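Local structure of HPV18 E7 (Human papillomavirus type 18, 6IWD) at residues B[37-41]-B[42-46]. The protein is a viral oncoprotein, here its zinc-binding C-terminal domain, that probably drives quiescent host cells into the cell cycle so that the viral genome can be replicated. Residues are numbered along the deposited sequence; the frame is centred on the assembly and turned at random.
Sequences QQLFL and NTLSF
Leu39 O takes two backbone hydrogen bonds from the chain that leaves helix 30-41. Leu44 N lies 3.0 Å from Leu39 O, and Asn42 N lies 3.1 Å from it. The two donors come from opposite faces of the carbonyl plane. Beside this grip, Leu44 CD2 rests on Leu39 CB at 3.6 Å. Leu44 CG stands anti to the backbone N (chi1 180°), and from there CD2 reaches Leu39 CB. At the side chain of Asn42, Gln38 NE2 donates to Asn42 OD1 at 3.0 Å, and OD1 lies in the Gln38 amide plane. The Gln38 chain bends at chi2 (59°) to bring NE2 there. Further along the chain, Phe40 CZ meets Phe46 CE1 at 3.4 Å; the rings are nearly parallel but slid apart. One water donates to Phe40 O and Leu44 O; a second donates to Phe40 O and Asn42 O.

Asn42 ND2 and Thr43 OG1 bond to Asp32 of the second subunit. Ser45 and Phe46 pair with a strand of that subunit. Gln38 OE1 bonds to a polar side chain of another protein. The doubly accepting Leu39 O ties the turn to the end of the helix, while the second subunit takes the side chains of Asn42 and Thr43.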
loop_
_atom_site.group_PDB
_atom_site.type_symbol
_atom_site.label_atom_id
_atom_site.label_comp_id
_atom_site.label_asym_id
_atom_site.label_seq_id
_atom_site.Cartn_x
_atom_site.Cartn_y
_atom_site.Cartn_z
ATOM N N GLN B 37 6.297 4.115 -0.205
ATOM C CA GLN B 37 6.457 5.555 0.020
ATOM C C GLN B 37 5.158 6.183 0.530
ATOM O O GLN B 37 5.160 6.942 1.504
ATOM C CB GLN B 37 6.927 6.228 -1.280
ATOM C CG GLN B 37 8.353 5.868 -1.688
ATOM C CD GLN B 37 8.711 6.336 -3.097
ATOM O OE1 GLN B 37 7.840 6.496 -3.960
ATOM N NE2 GLN B 37 10.005 6.553 -3.336
ATOM N N GLN B 38 4.027 5.841 -0.098
ATOM C CA GLN B 38 2.746 6.414 0.313
ATOM C C GLN B 38 2.404 6.071 1.766
ATOM O O GLN B 38 1.793 6.890 2.468
ATOM C CB GLN B 38 1.642 5.940 -0.646
ATOM C CG GLN B 38 0.247 6.504 -0.349
ATOM C CD GLN B 38 0.208 8.030 -0.392
ATOM O OE1 GLN B 38 0.643 8.639 -1.358
ATOM N NE2 GLN B 38 -0.311 8.646 0.663
ATOM N N LEU B 39 2.818 4.892 2.246
ATOM C CA LEU B 39 2.522 4.527 3.636
ATOM C C LEU B 39 3.192 5.481 4.619
ATOM O O LEU B 39 2.622 5.789 5.671
ATOM C CB LEU B 39 2.944 3.078 3.909
ATOM C CG LEU B 39 2.154 2.029 3.125
ATOM C CD1 LEU B 39 2.512 0.589 3.552
ATOM C CD2 LEU B 39 0.663 2.279 3.276
ATOM N N PHE B 40 4.406 5.963 4.297
ATOM C CA PHE B 40 5.059 6.955 5.151
ATOM C C PHE B 40 4.284 8.259 5.186
ATOM O O PHE B 40 4.401 9.029 6.148
ATOM C CB PHE B 40 6.489 7.239 4.667
ATOM C CG PHE B 40 7.475 6.147 4.980
ATOM C CD1 PHE B 40 7.664 5.092 4.097
ATOM C CD2 PHE B 40 8.227 6.186 6.143
ATOM C CE1 PHE B 40 8.580 4.082 4.381
ATOM C CE2 PHE B 40 9.143 5.181 6.429
ATOM C CZ PHE B 40 9.316 4.135 5.554
ATOM N N LEU B 41 3.531 8.553 4.131
ATOM C CA LEU B 41 2.740 9.772 4.080
ATOM C C LEU B 41 1.364 9.585 4.696
ATOM O O LEU B 41 0.617 10.560 4.829
ATOM C CB LEU B 41 2.609 10.240 2.634
ATOM C CG LEU B 41 3.959 10.641 2.031
ATOM C CD1 LEU B 41 3.827 10.742 0.521
ATOM C CD2 LEU B 41 4.412 11.975 2.660
ATOM N N ASN B 42 1.008 8.349 5.044
ATOM C CA ASN B 42 -0.171 8.081 5.852
ATOM C C ASN B 42 0.230 8.062 7.324
ATOM O O ASN B 42 0.502 9.125 7.908
ATOM C CB ASN B 42 -0.816 6.757 5.418
ATOM C CG ASN B 42 -1.241 6.765 3.960
ATOM O OD1 ASN B 42 -1.311 7.815 3.328
ATOM N ND2 ASN B 42 -1.550 5.589 3.428
ATOM N N THR B 43 0.283 6.871 7.940
ATOM C CA THR B 43 0.639 6.759 9.351
ATOM C C THR B 43 1.843 5.874 9.643
ATOM O O THR B 43 2.251 5.794 10.809
ATOM C CB THR B 43 -0.551 6.230 10.182
ATOM O OG1 THR B 43 -0.753 4.832 9.917
ATOM C CG2 THR B 43 -1.832 6.993 9.855
ATOM N N LEU B 44 2.416 5.202 8.650
ATOM C CA LEU B 44 3.451 4.205 8.920
ATOM C C LEU B 44 4.756 4.890 9.314
ATOM O O LEU B 44 5.264 5.742 8.581
ATOM C CB LEU B 44 3.666 3.317 7.699
ATOM C CG LEU B 44 4.729 2.213 7.800
ATOM C CD1 LEU B 44 4.221 1.121 8.727
ATOM C CD2 LEU B 44 5.091 1.615 6.427
ATOM N N SER B 45 5.294 4.509 10.473
ATOM C CA SER B 45 6.562 4.999 10.992
ATOM C C SER B 45 7.380 3.819 11.489
ATOM O O SER B 45 6.826 2.829 11.967
ATOM C CB SER B 45 6.368 5.994 12.158
ATOM O OG SER B 45 5.708 7.180 11.743
ATOM N N PHE B 46 8.700 3.936 11.400
ATOM C CA PHE B 46 9.599 2.902 11.890
ATOM C C PHE B 46 10.242 3.306 13.212
ATOM O O PHE B 46 10.451 4.489 13.492
ATOM C CB PHE B 46 10.679 2.586 10.857
ATOM C CG PHE B 46 10.182 1.733 9.742
ATOM C CD1 PHE B 46 9.431 2.289 8.715
ATOM C CD2 PHE B 46 10.419 0.362 9.742
ATOM C CE1 PHE B 46 8.938 1.492 7.689
ATOM C CE2 PHE B 46 9.944 -0.437 8.719
ATOM C CZ PHE B 46 9.202 0.125 7.686
HETATM O O HOH W 1 5.586 8.322 8.489
HETATM O O HOH W 2 2.743 10.777 7.656
#